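PDB 4QOL: catalase from Bacillus pumilus, which breaks down hydrogen peroxide to water and molecular oxygen at a heme group and also shows peroxidase-like reactivity toward phenolic substrates. Local coordinates for residues Arg59-Tyr64 against His242-Leu247; Leu132-Ile137 against Thr282-Glu287; Gln313-Pro318 against Asp342-Arg347. All coordinates share one frame; numbering follows the deposited sequence.

Contact 1 (Arg59-Tyr64 against His242-Leu247); sequences RGAGAY and HATRDL
Ala-61 and Thr-244, whose CA atoms are 5.6 Å apart, mark the point where strand segment 60-64 and helix segment 242-247 meet, running almost parallel at 11° with their axes 8.2 Å apart. The strand belongs to the antiparallel sheet of the catalase fold, and the helix packs against it here. Ala-61 directs its methyl toward the helix, and CB touches Thr-244 OG1 at 3.6 Å. One helical turn further on, Leu-247 brings its CD2 branch to 4.2 Å from Ala-61 CB. OG1 of Thr-244 is anti to the carbonyl carbon (chi1 -75°), a setting that turns the hydroxyl to the strand.

No direct hydrogen bond joins the two segments; a water does the work. It accepts a hydrogen bond from Arg-59 NH1 at 2.9 Å, lying in the plane of the guanidinium at its edge. It donates one each to Gly-60 O and Thr-244 OG1, with its oxygen 2.7 Å from both. Thr-244 OG1 is also hydrogen-bonded to Glu-106, and Arg-59 NE to the carbonyl of Ser-104. Asn-157 of the second subunit packs on Arg-59. With three partners, the water is likely to be a well-ordered part of this buried interface, satisfying a strand carbonyl that Thr-244, with OG1 4.1 Å from Gly-60 O, does not bond directly.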
loop_
_atom_site.group_PDB
_atom_site.type_symbol
_atom_site.label_atom_id
_atom_site.label_comp_id
_atom_site.label_asym_id
_atom_site.label_seq_id
_atom_site.Cartn_x
_atom_site.Cartn_y
_atom_site.Cartn_z
ATOM N N ARG A 59 0.327 -18.948 10.481
ATOM C CA ARG A 59 0.237 -19.260 11.901
ATOM C C ARG A 59 1.562 -19.650 12.466
ATOM O O ARG A 59 2.170 -20.592 11.975
ATOM C CB ARG A 59 -0.730 -20.475 12.128
ATOM C CG ARG A 59 -0.631 -21.133 13.516
ATOM C CD ARG A 59 -0.975 -20.274 14.715
ATOM N NE ARG A 59 -2.375 -20.385 15.035
ATOM C CZ ARG A 59 -2.959 -19.742 16.023
ATOM N NH1 ARG A 59 -2.276 -18.883 16.770
ATOM N NH2 ARG A 59 -4.268 -19.904 16.224
ATOM N N GLY A 60 2.037 -18.911 13.493
ATOM C CA GLY A 60 3.312 -19.236 14.140
ATOM C C GLY A 60 3.574 -18.470 15.412
ATOM O O GLY A 60 2.777 -17.652 15.837
ATOM N N ALA A 61 4.763 -18.703 15.959
ATOM C CA ALA A 61 5.154 -18.219 17.267
ATOM C C ALA A 61 6.650 -18.027 17.258
ATOM O O ALA A 61 7.363 -18.840 16.717
ATOM C CB ALA A 61 4.762 -19.206 18.378
ATOM N N GLY A 62 7.085 -16.990 17.967
ATOM C CA GLY A 62 8.511 -16.652 17.978
ATOM C C GLY A 62 9.137 -16.617 19.371
ATOM O O GLY A 62 8.476 -16.350 20.360
ATOM N N ALA A 63 10.445 -16.741 19.416
ATOM C CA ALA A 63 11.205 -16.581 20.659
ATOM C C ALA A 63 12.642 -16.213 20.347
ATOM O O ALA A 63 13.147 -16.560 19.292
ATOM C CB ALA A 63 11.155 -17.854 21.466
ATOM N N TYR A 64 13.281 -15.534 21.286
ATOM C CA TYR A 64 14.750 -15.256 21.152
ATOM C C TYR A 64 15.582 -16.231 21.950
ATOM O O TYR A 64 15.115 -16.869 22.884
ATOM C CB TYR A 64 15.020 -13.855 21.696
ATOM C CG TYR A 64 14.370 -12.762 20.926
ATOM C CD1 TYR A 64 13.110 -12.331 21.276
ATOM C CD2 TYR A 64 15.049 -12.077 19.936
ATOM C CE1 TYR A 64 12.497 -11.269 20.589
ATOM C CE2 TYR A 64 14.474 -11.005 19.259
ATOM C CZ TYR A 64 13.160 -10.641 19.587
ATOM O OH TYR A 64 12.590 -9.549 18.915
ATOM N N HIS A 242 -2.341 -24.534 20.776
ATOM C CA HIS A 242 -1.701 -25.189 21.904
ATOM C C HIS A 242 -0.143 -25.152 21.856
ATOM O O HIS A 242 0.561 -25.234 22.899
ATOM C CB HIS A 242 -2.175 -26.651 22.023
ATOM C CG HIS A 242 -1.460 -27.568 21.097
ATOM N ND1 HIS A 242 -1.750 -27.637 19.754
ATOM C CD2 HIS A 242 -0.389 -28.373 21.293
ATOM C CE1 HIS A 242 -0.899 -28.454 19.164
ATOM N NE2 HIS A 242 -0.058 -28.908 20.066
ATOM N N ALA A 243 0.392 -25.041 20.633
ATOM C CA ALA A 243 1.837 -25.050 20.458
ATOM C C ALA A 243 2.344 -23.679 20.756
ATOM O O ALA A 243 3.401 -23.545 21.373
ATOM C CB ALA A 243 2.200 -25.512 19.017
ATOM N N THR A 244 1.626 -22.634 20.308
ATOM C CA THR A 244 2.034 -21.302 20.699
ATOM C C THR A 244 2.014 -21.187 22.249
ATOM O O THR A 244 2.915 -20.602 22.863
ATOM C CB THR A 244 1.067 -20.289 20.093
ATOM O OG1 THR A 244 1.337 -20.154 18.692
ATOM C CG2 THR A 244 1.208 -18.885 20.655
ATOM N N ARG A 245 0.974 -21.734 22.853
ATOM C CA ARG A 245 0.840 -21.682 24.309
ATOM C C ARG A 245 2.033 -22.365 25.007
ATOM O O ARG A 245 2.666 -21.808 25.905
ATOM C CB ARG A 245 -0.456 -22.312 24.736
ATOM C CG ARG A 245 -0.741 -22.086 26.239
ATOM C CD ARG A 245 -1.921 -22.978 26.652
ATOM N NE ARG A 245 -3.131 -22.662 25.879
ATOM C CZ ARG A 245 -4.024 -21.728 26.169
ATOM N NH1 ARG A 245 -3.868 -20.913 27.192
ATOM N NH2 ARG A 245 -5.097 -21.611 25.417
ATOM N N ASP A 246 2.316 -23.575 24.549
ATOM C CA ASP A 246 3.388 -24.407 25.116
ATOM C C ASP A 246 4.750 -23.736 25.046
ATOM O O ASP A 246 5.500 -23.742 26.042
ATOM C CB ASP A 246 3.403 -25.721 24.369
ATOM C CG ASP A 246 4.537 -26.622 24.750
ATOM O OD1 ASP A 246 4.409 -27.394 25.764
ATOM O OD2 ASP A 246 5.587 -26.501 24.037
ATOM N N LEU A 247 5.064 -23.145 23.897
ATOM C CA LEU A 247 6.356 -22.469 23.723
ATOM C C LEU A 247 6.492 -21.293 24.712
ATOM O O LEU A 247 7.509 -21.177 25.420
ATOM C CB LEU A 247 6.560 -22.021 22.274
ATOM C CG LEU A 247 7.926 -21.328 21.968
ATOM C CD1 LEU A 247 9.171 -22.180 22.248
ATOM C CD2 LEU A 247 7.917 -20.853 20.519
HETATM O O HOH W 1 0.485 -18.015 17.211
#

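Contact 2 (Leu132-Ile137 against Thr282-Glu287); sequences LPIFFI and TKTWSE. With HEM (protoporphyrin IX containing Fe), chain E.
Phe-135 lines the heme pocket of the catalase fold, and the loop that carries it is backed by Thr-282, Lys-283 and Thr-284. The touching parts run in roughly opposed directions, 156° apart. One loop follows strand 123-130, and the other comes between strands 258-267 and 293-302.

Ile-134 packs through its CG2 methyl. This methyl, anti to the carbonyl carbon because CG1 sits between N and C (chi1 53°), lies over the backbone after Lys-283, 3.6 Å from its C, and is equally close to Thr-284 CG2. That threonine methyl also reaches the proline ring, 4.0 Å from Pro-133 CG. At the other end, Thr-282 sets its methyl against a carbonyl, with CG2 3.4 Å from Phe-135 O. Its hydroxyl serves its own loop: OG1 accepts a bond from Lys-283 NZ at 3.1 Å and is bonded to Asp-280, which also forms a salt bridge with the lysine; NZ is hydrogen-bonded to Pro-419 O as well. A backbone hydrogen bond from Phe-135 to Pro-281 ties the loops together just beside the contact, and a water lies near both Pro-133 O and Lys-283 O.

On the far side, Phe-135 turns from the partner loop to the porphyrin. Its ring is held between two groups: Phe-136 CD1 sits 3.9 Å above the centre of one face, and the heme methyl CMC lies over the opposite face, displaced toward the rim, 3.5 Å from Phe-135 CD1.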
loop_
_atom_site.group_PDB
_atom_site.type_symbol
_atom_site.label_atom_id
_atom_site.label_comp_id
_atom_site.label_asym_id
_atom_site.label_seq_id
_atom_site.Cartn_x
_atom_site.Cartn_y
_atom_site.Cartn_z
ATOM N N LEU A 132 10.466 -31.448 8.804
ATOM C CA LEU A 132 10.776 -32.534 7.917
ATOM C C LEU A 132 11.989 -32.172 7.000
ATOM O O LEU A 132 12.125 -31.040 6.564
ATOM C CB LEU A 132 9.561 -32.914 7.062
ATOM C CG LEU A 132 8.293 -33.126 7.864
ATOM C CD1 LEU A 132 7.140 -33.433 6.934
ATOM C CD2 LEU A 132 8.439 -34.268 8.874
ATOM N N PRO A 133 12.778 -33.165 6.626
ATOM C CA PRO A 133 14.072 -32.841 5.976
ATOM C C PRO A 133 14.103 -32.815 4.451
ATOM O O PRO A 133 15.235 -32.537 3.849
ATOM C CB PRO A 133 15.009 -33.961 6.466
ATOM C CG PRO A 133 14.095 -35.114 6.589
ATOM C CD PRO A 133 12.803 -34.525 7.156
ATOM N N ILE A 134 12.963 -33.045 3.831
ATOM C CA ILE A 134 12.786 -33.003 2.384
ATOM C C ILE A 134 11.590 -32.177 2.016
ATOM O O ILE A 134 10.906 -31.645 2.873
ATOM C CB ILE A 134 12.643 -34.399 1.789
ATOM C CG1 ILE A 134 11.538 -35.159 2.498
ATOM C CG2 ILE A 134 13.925 -35.181 1.950
ATOM C CD1 ILE A 134 11.163 -36.383 1.784
ATOM N N PHE A 135 11.324 -32.042 0.724
ATOM C CA PHE A 135 10.172 -31.321 0.268
ATOM C C PHE A 135 9.377 -32.086 -0.786
ATOM O O PHE A 135 9.836 -33.084 -1.324
ATOM C CB PHE A 135 10.579 -29.926 -0.273
ATOM C CG PHE A 135 9.587 -28.882 -0.021
ATOM C CD1 PHE A 135 9.252 -28.544 1.260
ATOM C CD2 PHE A 135 8.965 -28.211 -1.062
ATOM C CE1 PHE A 135 8.276 -27.604 1.537
ATOM C CE2 PHE A 135 8.016 -27.233 -0.821
ATOM C CZ PHE A 135 7.710 -26.882 0.479
ATOM N N PHE A 136 8.208 -31.547 -1.111
ATOM C CA PHE A 136 7.260 -32.187 -2.050
ATOM C C PHE A 136 7.694 -32.067 -3.522
ATOM O O PHE A 136 7.355 -32.880 -4.347
ATOM C CB PHE A 136 5.888 -31.481 -2.011
ATOM C CG PHE A 136 5.250 -31.380 -0.662
ATOM C CD1 PHE A 136 5.503 -30.273 0.155
ATOM C CD2 PHE A 136 4.333 -32.328 -0.263
ATOM C CE1 PHE A 136 4.881 -30.127 1.355
ATOM C CE2 PHE A 136 3.705 -32.193 0.963
ATOM C CZ PHE A 136 3.981 -31.075 1.759
ATOM N N ILE A 137 8.480 -31.032 -3.815
ATOM C CA ILE A 137 8.804 -30.600 -5.172
ATOM C C ILE A 137 10.273 -30.202 -5.193
ATOM O O ILE A 137 10.867 -30.062 -4.156
ATOM C CB ILE A 137 7.946 -29.414 -5.652
ATOM C CG1 ILE A 137 7.998 -28.220 -4.688
ATOM C CG2 ILE A 137 6.498 -29.850 -5.906
ATOM C CD1 ILE A 137 7.440 -26.938 -5.268
ATOM N N THR A 282 14.036 -33.376 -2.638
ATOM C CA THR A 282 13.230 -34.535 -2.354
ATOM C C THR A 282 14.072 -35.715 -1.834
ATOM O O THR A 282 13.529 -36.768 -1.540
ATOM C CB THR A 282 12.407 -35.049 -3.546
ATOM O OG1 THR A 282 13.291 -35.605 -4.532
ATOM C CG2 THR A 282 11.534 -33.969 -4.096
ATOM N N LYS A 283 15.400 -35.511 -1.668
ATOM C CA LYS A 283 16.328 -36.531 -1.206
ATOM C C LYS A 283 16.937 -36.147 0.134
ATOM O O LYS A 283 17.295 -34.976 0.352
ATOM C CB LYS A 283 17.493 -36.703 -2.212
ATOM C CG LYS A 283 17.056 -37.035 -3.613
ATOM C CD LYS A 283 16.511 -38.458 -3.684
ATOM C CE LYS A 283 16.041 -38.870 -5.063
ATOM N NZ LYS A 283 14.762 -38.197 -5.426
ATOM N N THR A 284 17.211 -37.145 0.961
ATOM C CA THR A 284 18.143 -37.052 2.101
ATOM C C THR A 284 19.468 -37.725 1.751
ATOM O O THR A 284 19.598 -38.415 0.719
ATOM C CB THR A 284 17.605 -37.723 3.346
ATOM O OG1 THR A 284 17.274 -39.093 3.071
ATOM C CG2 THR A 284 16.358 -36.995 3.832
ATOM N N TRP A 285 20.458 -37.456 2.603
ATOM C CA TRP A 285 21.729 -38.155 2.518
ATOM C C TRP A 285 21.793 -39.169 3.617
ATOM O O TRP A 285 21.495 -38.876 4.790
ATOM C CB TRP A 285 22.919 -37.166 2.704
ATOM C CG TRP A 285 23.056 -36.059 1.746
ATOM C CD1 TRP A 285 22.488 -35.912 0.532
ATOM C CD2 TRP A 285 23.970 -34.946 1.913
ATOM N NE1 TRP A 285 22.938 -34.734 -0.060
ATOM C CE2 TRP A 285 23.869 -34.133 0.770
ATOM C CE3 TRP A 285 24.850 -34.568 2.949
ATOM C CZ2 TRP A 285 24.595 -32.899 0.628
ATOM C CZ3 TRP A 285 25.555 -33.415 2.831
ATOM C CH2 TRP A 285 25.450 -32.574 1.661
ATOM N N SER A 286 22.389 -40.312 3.281
ATOM C CA SER A 286 22.624 -41.352 4.284
ATOM C C SER A 286 23.419 -40.883 5.470
ATOM O O SER A 286 24.489 -40.301 5.290
ATOM C CB SER A 286 23.347 -42.534 3.644
ATOM O OG SER A 286 23.787 -43.412 4.669
ATOM N N GLU A 287 22.936 -41.129 6.672
ATOM C CA GLU A 287 23.678 -40.786 7.908
ATOM C C GLU A 287 24.782 -41.783 8.231
ATOM O O GLU A 287 25.698 -41.474 8.990
ATOM C CB GLU A 287 22.708 -40.592 9.079
ATOM C CG GLU A 287 21.772 -39.431 8.762
ATOM C CD GLU A 287 20.843 -38.999 9.891
ATOM O OE1 GLU A 287 20.782 -39.693 10.921
ATOM O OE2 GLU A 287 20.146 -37.960 9.702
HETATM C CHA HEM E . 7.526 -18.675 4.583
HETATM C CHB HEM E . 7.955 -19.051 -0.234
HETATM C CHC HEM E . 9.880 -23.603 0.376
HETATM C CHD HEM E . 10.042 -22.762 5.146
HETATM C C1A HEM E . 7.446 -18.410 3.225
HETATM C C2A HEM E . 6.872 -17.237 2.639
HETATM C C3A HEM E . 6.997 -17.344 1.288
HETATM C C4A HEM E . 7.646 -18.568 1.037
HETATM C CMA HEM E . 6.661 -16.399 0.172
HETATM C CAA HEM E . 6.298 -16.098 3.419
HETATM C CBA HEM E . 7.501 -15.388 4.073
HETATM C CGA HEM E . 7.109 -14.120 4.736
HETATM O O1A HEM E . 7.930 -13.588 5.510
HETATM O O2A HEM E . 6.037 -13.539 4.452
HETATM C C1B HEM E . 8.501 -20.350 -0.431
HETATM C C2B HEM E . 8.759 -20.872 -1.738
HETATM C C3B HEM E . 9.272 -22.135 -1.594
HETATM C C4B HEM E . 9.392 -22.389 -0.151
HETATM C CMB HEM E . 8.501 -20.126 -3.022
HETATM C CAB HEM E . 9.731 -23.077 -2.616
HETATM C CBB HEM E . 9.947 -22.637 -3.858
HETATM C C1C HEM E . 10.097 -23.761 1.745
HETATM C C2C HEM E . 10.920 -24.726 2.279
HETATM C C3C HEM E . 10.944 -24.504 3.621
HETATM C C4C HEM E . 10.194 -23.341 3.915
HETATM C CMC HEM E . 11.547 -25.851 1.483
HETATM C CAC HEM E . 11.755 -25.198 4.563
HETATM C CBC HEM E . 12.874 -25.744 4.116
HETATM C C1D HEM E . 9.347 -21.556 5.328
HETATM C C2D HEM E . 9.125 -21.004 6.664
HETATM C C3D HEM E . 8.403 -19.886 6.539
HETATM C C4D HEM E . 8.196 -19.748 5.101
HETATM C CMD HEM E . 9.632 -21.662 7.913
HETATM C CAD HEM E . 7.937 -18.952 7.627
HETATM C CBD HEM E . 9.142 -18.044 7.961
HETATM C CGD HEM E . 8.643 -17.162 9.068
HETATM O O1D HEM E . 8.673 -17.622 10.203
HETATM O O2D HEM E . 8.211 -15.998 8.848
HETATM N NA HEM E . 7.960 -19.231 2.217
HETATM N NB HEM E . 8.898 -21.292 0.446
HETATM N NC HEM E . 9.716 -22.875 2.728
HETATM N ND HEM E . 8.782 -20.781 4.409
HETATM FE FE HEM E . 8.839 -21.032 2.507
HETATM O O HOH W 2 17.474 -33.364 2.667
#

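Contact 3 (Gln313-Pro318 against Asp342-Arg347); sequences QAAFTP and DTQRHR. With HEM (protoporphyrin IX containing Fe), chain E.
Arg-347 and Gln-344, one turn apart on helix 331-348, each donate one hydrogen bond to a carbonyl of loop 313-318 and one to the same heme propionate oxygen. Arg-347 NH2 donates to Ala-314 O at 2.9 Å and to heme O1A at 2.6 Å, both acceptors lying at the guanidinium edge near its plane. Its NE reaches heme O2A at 2.7 Å through a more bent bond (134°), while NH1 goes to the carbonyl of Glu-312. The Arg-347 chain leaves the helix with CG anti to N and bends at chi3 (67°), presenting this edge to the carboxylate.

Gln-344 NE2 likewise uses both hydrogens. It meets Phe-316 O at 2.8 Å, from above the carbonyl plane. The second bond runs from Gln-344 NE2 to heme O1A at 3.1 Å. Its amide carbon CD also rests on the methyl of Ala-315, 3.6 Å from CB. Without its amide, as with an alanine here, Phe-316 O is likely to lose this donor, O1A one of its grips, and Ala-315 its neighbour, opening a gap. Phe-316 CD1 packs 3.5 Å from CGD of the other propionate.

Two donors on O1A and a charged partner on both oxygens would tend to keep this propionate ionised and to fix the heme to helix and loop together.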
loop_
_atom_site.group_PDB
_atom_site.type_symbol
_atom_site.label_atom_id
_atom_site.label_comp_id
_atom_site.label_asym_id
_atom_site.label_seq_id
_atom_site.Cartn_x
_atom_site.Cartn_y
_atom_site.Cartn_z
ATOM N N GLN A 313 5.955 -9.334 12.307
ATOM C CA GLN A 313 6.730 -8.563 11.327
ATOM C C GLN A 313 8.154 -9.185 11.027
ATOM O O GLN A 313 8.836 -8.631 10.238
ATOM C CB GLN A 313 6.981 -7.134 11.821
ATOM C CG GLN A 313 5.769 -6.212 11.719
ATOM C CD GLN A 313 6.079 -4.771 11.985
ATOM O OE1 GLN A 313 5.657 -3.885 11.214
ATOM N NE2 GLN A 313 6.787 -4.517 13.041
ATOM N N ALA A 314 8.540 -10.278 11.676
ATOM C CA ALA A 314 9.745 -10.969 11.360
ATOM C C ALA A 314 9.816 -11.408 9.932
ATOM O O ALA A 314 8.875 -11.996 9.360
ATOM C CB ALA A 314 10.001 -12.111 12.305
ATOM N N ALA A 315 10.955 -11.186 9.324
ATOM C CA ALA A 315 11.211 -11.483 7.946
ATOM C C ALA A 315 12.505 -12.334 7.904
ATOM O O ALA A 315 13.576 -11.843 8.253
ATOM C CB ALA A 315 11.437 -10.182 7.132
ATOM N N PHE A 316 12.393 -13.561 7.395
ATOM C CA PHE A 316 13.518 -14.439 7.156
ATOM C C PHE A 316 13.658 -14.650 5.674
ATOM O O PHE A 316 12.643 -14.774 4.969
ATOM C CB PHE A 316 13.291 -15.806 7.792
ATOM C CG PHE A 316 12.991 -15.789 9.266
ATOM C CD1 PHE A 316 11.714 -15.582 9.720
ATOM C CD2 PHE A 316 13.964 -16.016 10.197
ATOM C CE1 PHE A 316 11.437 -15.615 11.079
ATOM C CE2 PHE A 316 13.708 -16.017 11.558
ATOM C CZ PHE A 316 12.410 -15.832 11.988
ATOM N N THR A 317 14.891 -14.817 5.163
ATOM C CA THR A 317 15.106 -15.265 3.781
ATOM C C THR A 317 16.273 -16.226 3.620
ATOM O O THR A 317 17.321 -16.014 4.232
ATOM C CB THR A 317 15.252 -14.109 2.811
ATOM O OG1 THR A 317 15.470 -14.621 1.510
ATOM C CG2 THR A 317 16.354 -13.160 3.188
ATOM N N PRO A 318 16.137 -17.295 2.776
ATOM C CA PRO A 318 17.287 -18.223 2.559
ATOM C C PRO A 318 18.453 -17.501 1.885
ATOM O O PRO A 318 19.531 -17.990 1.988
ATOM C CB PRO A 318 16.693 -19.365 1.691
ATOM C CG PRO A 318 15.234 -19.318 2.003
ATOM C CD PRO A 318 14.893 -17.855 2.200
ATOM N N ASP A 342 11.048 -10.545 -1.843
ATOM C CA ASP A 342 9.911 -10.093 -2.664
ATOM C C ASP A 342 8.624 -9.962 -1.907
ATOM O O ASP A 342 7.988 -8.926 -1.888
ATOM C CB ASP A 342 9.762 -10.984 -3.897
ATOM C CG ASP A 342 8.755 -10.451 -4.818
ATOM O OD1 ASP A 342 8.899 -9.258 -5.278
ATOM O OD2 ASP A 342 7.711 -11.126 -5.120
ATOM N N THR A 343 8.208 -11.050 -1.247
ATOM C CA THR A 343 6.923 -11.036 -0.550
ATOM C C THR A 343 7.017 -10.048 0.636
ATOM O O THR A 343 6.019 -9.416 0.992
ATOM C CB THR A 343 6.509 -12.477 -0.134
ATOM O OG1 THR A 343 5.111 -12.475 0.185
ATOM C CG2 THR A 343 7.195 -12.951 1.126
ATOM N N GLN A 344 8.190 -9.987 1.265
ATOM C CA GLN A 344 8.390 -9.140 2.434
ATOM C C GLN A 344 8.308 -7.631 2.149
ATOM O O GLN A 344 7.693 -6.872 2.913
ATOM C CB GLN A 344 9.694 -9.471 3.141
ATOM C CG GLN A 344 9.572 -10.833 3.860
ATOM C CD GLN A 344 10.819 -11.627 3.944
ATOM O OE1 GLN A 344 11.944 -11.103 3.674
ATOM N NE2 GLN A 344 10.690 -12.858 4.360
ATOM N N ARG A 345 8.776 -7.244 0.979
ATOM C CA ARG A 345 8.555 -5.874 0.524
ATOM C C ARG A 345 7.075 -5.490 0.467
ATOM O O ARG A 345 6.732 -4.387 0.824
ATOM C CB ARG A 345 9.361 -5.573 -0.770
ATOM C CG ARG A 345 10.857 -5.681 -0.604
ATOM C CD ARG A 345 11.605 -5.833 -1.932
ATOM N NE ARG A 345 12.981 -6.200 -1.673
ATOM C CZ ARG A 345 13.653 -7.207 -2.216
ATOM N NH1 ARG A 345 13.143 -7.929 -3.205
ATOM N NH2 ARG A 345 14.912 -7.442 -1.808
ATOM N N HIS A 346 6.254 -6.382 -0.045
ATOM C CA HIS A 346 4.783 -6.260 -0.082
ATOM C C HIS A 346 4.164 -6.347 1.315
ATOM O O HIS A 346 3.243 -5.516 1.664
ATOM C CB HIS A 346 4.193 -7.333 -0.997
ATOM C CG HIS A 346 2.729 -7.648 -0.765
ATOM N ND1 HIS A 346 1.704 -6.813 -1.153
ATOM C CD2 HIS A 346 2.136 -8.701 -0.176
ATOM C CE1 HIS A 346 0.544 -7.352 -0.842
ATOM N NE2 HIS A 346 0.769 -8.498 -0.245
ATOM N N ARG A 347 4.513 -7.391 2.078
ATOM C CA ARG A 347 3.815 -7.675 3.306
ATOM C C ARG A 347 4.128 -6.572 4.355
ATOM O O ARG A 347 3.281 -6.200 5.171
ATOM C CB ARG A 347 4.237 -9.022 3.847
ATOM C CG ARG A 347 3.613 -9.448 5.149
ATOM C CD ARG A 347 3.820 -10.936 5.448
ATOM N NE ARG A 347 5.216 -11.354 5.724
ATOM C CZ ARG A 347 5.833 -11.203 6.909
ATOM N NH1 ARG A 347 5.172 -10.614 7.932
ATOM N NH2 ARG A 347 7.063 -11.694 7.083
HETATM C CHA HEM E . 7.526 -18.675 4.583
HETATM C CHB HEM E . 7.955 -19.051 -0.234
HETATM C CHC HEM E . 9.880 -23.603 0.376
HETATM C CHD HEM E . 10.042 -22.762 5.146
HETATM C C1A HEM E . 7.446 -18.410 3.225
HETATM C C2A HEM E . 6.872 -17.237 2.639
HETATM C C3A HEM E . 6.997 -17.344 1.288
HETATM C C4A HEM E . 7.646 -18.568 1.037
HETATM C CMA HEM E . 6.661 -16.399 0.172
HETATM C CAA HEM E . 6.298 -16.098 3.419
HETATM C CBA HEM E . 7.501 -15.388 4.073
HETATM C CGA HEM E . 7.109 -14.120 4.736
HETATM O O1A HEM E . 7.930 -13.588 5.510
HETATM O O2A HEM E . 6.037 -13.539 4.452
HETATM C C1B HEM E . 8.501 -20.350 -0.431
HETATM C C2B HEM E . 8.759 -20.872 -1.738
HETATM C C3B HEM E . 9.272 -22.135 -1.594
HETATM C C4B HEM E . 9.392 -22.389 -0.151
HETATM C CMB HEM E . 8.501 -20.126 -3.022
HETATM C CAB HEM E . 9.731 -23.077 -2.616
HETATM C CBB HEM E . 9.947 -22.637 -3.858
HETATM C C1C HEM E . 10.097 -23.761 1.745
HETATM C C2C HEM E . 10.920 -24.726 2.279
HETATM C C3C HEM E . 10.944 -24.504 3.621
HETATM C C4C HEM E . 10.194 -23.341 3.915
HETATM C CMC HEM E . 11.547 -25.851 1.483
HETATM C CAC HEM E . 11.755 -25.198 4.563
HETATM C CBC HEM E . 12.874 -25.744 4.116
HETATM C C1D HEM E . 9.347 -21.556 5.328
HETATM C C2D HEM E . 9.125 -21.004 6.664
HETATM C C3D HEM E . 8.403 -19.886 6.539
HETATM C C4D HEM E . 8.196 -19.748 5.101
HETATM C CMD HEM E . 9.632 -21.662 7.913
HETATM C CAD HEM E . 7.937 -18.952 7.627
HETATM C CBD HEM E . 9.142 -18.044 7.961
HETATM C CGD HEM E . 8.643 -17.162 9.068
HETATM O O1D HEM E . 8.673 -17.622 10.203
HETATM O O2D HEM E . 8.211 -15.998 8.848
HETATM N NA HEM E . 7.960 -19.231 2.217
HETATM N NB HEM E . 8.898 -21.292 0.446
HETATM N NC HEM E . 9.716 -22.875 2.728
HETATM N ND HEM E . 8.782 -20.781 4.409
HETATM FE FE HEM E . 8.839 -21.032 2.507
#

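Overall arrangement
All three contacts lie within the catalase domain and none touches another; contacts 2 and 3 touch the heme, at a ring methyl and at the propionates respectively, and contact 1 lies near it, with Gly-60 about 7 Å away. Contact 1 sits on strand 60-69 of the antiparallel sheet and helix 242-253, while contact 2 joins two loops that leave that sheet from strands 123-130 and 258-267. Along the chain these two interlock, their segments alternating; contact 3, local in sequence, opens after both have closed. Centres are 25 Å apart between contacts 1 and 2 and between 2 and 3, and 19 Å between 1 and 3. In contact 3 the propionate-gripping helix also meets the second subunit, consistent with linked heme binding and tetramer packing.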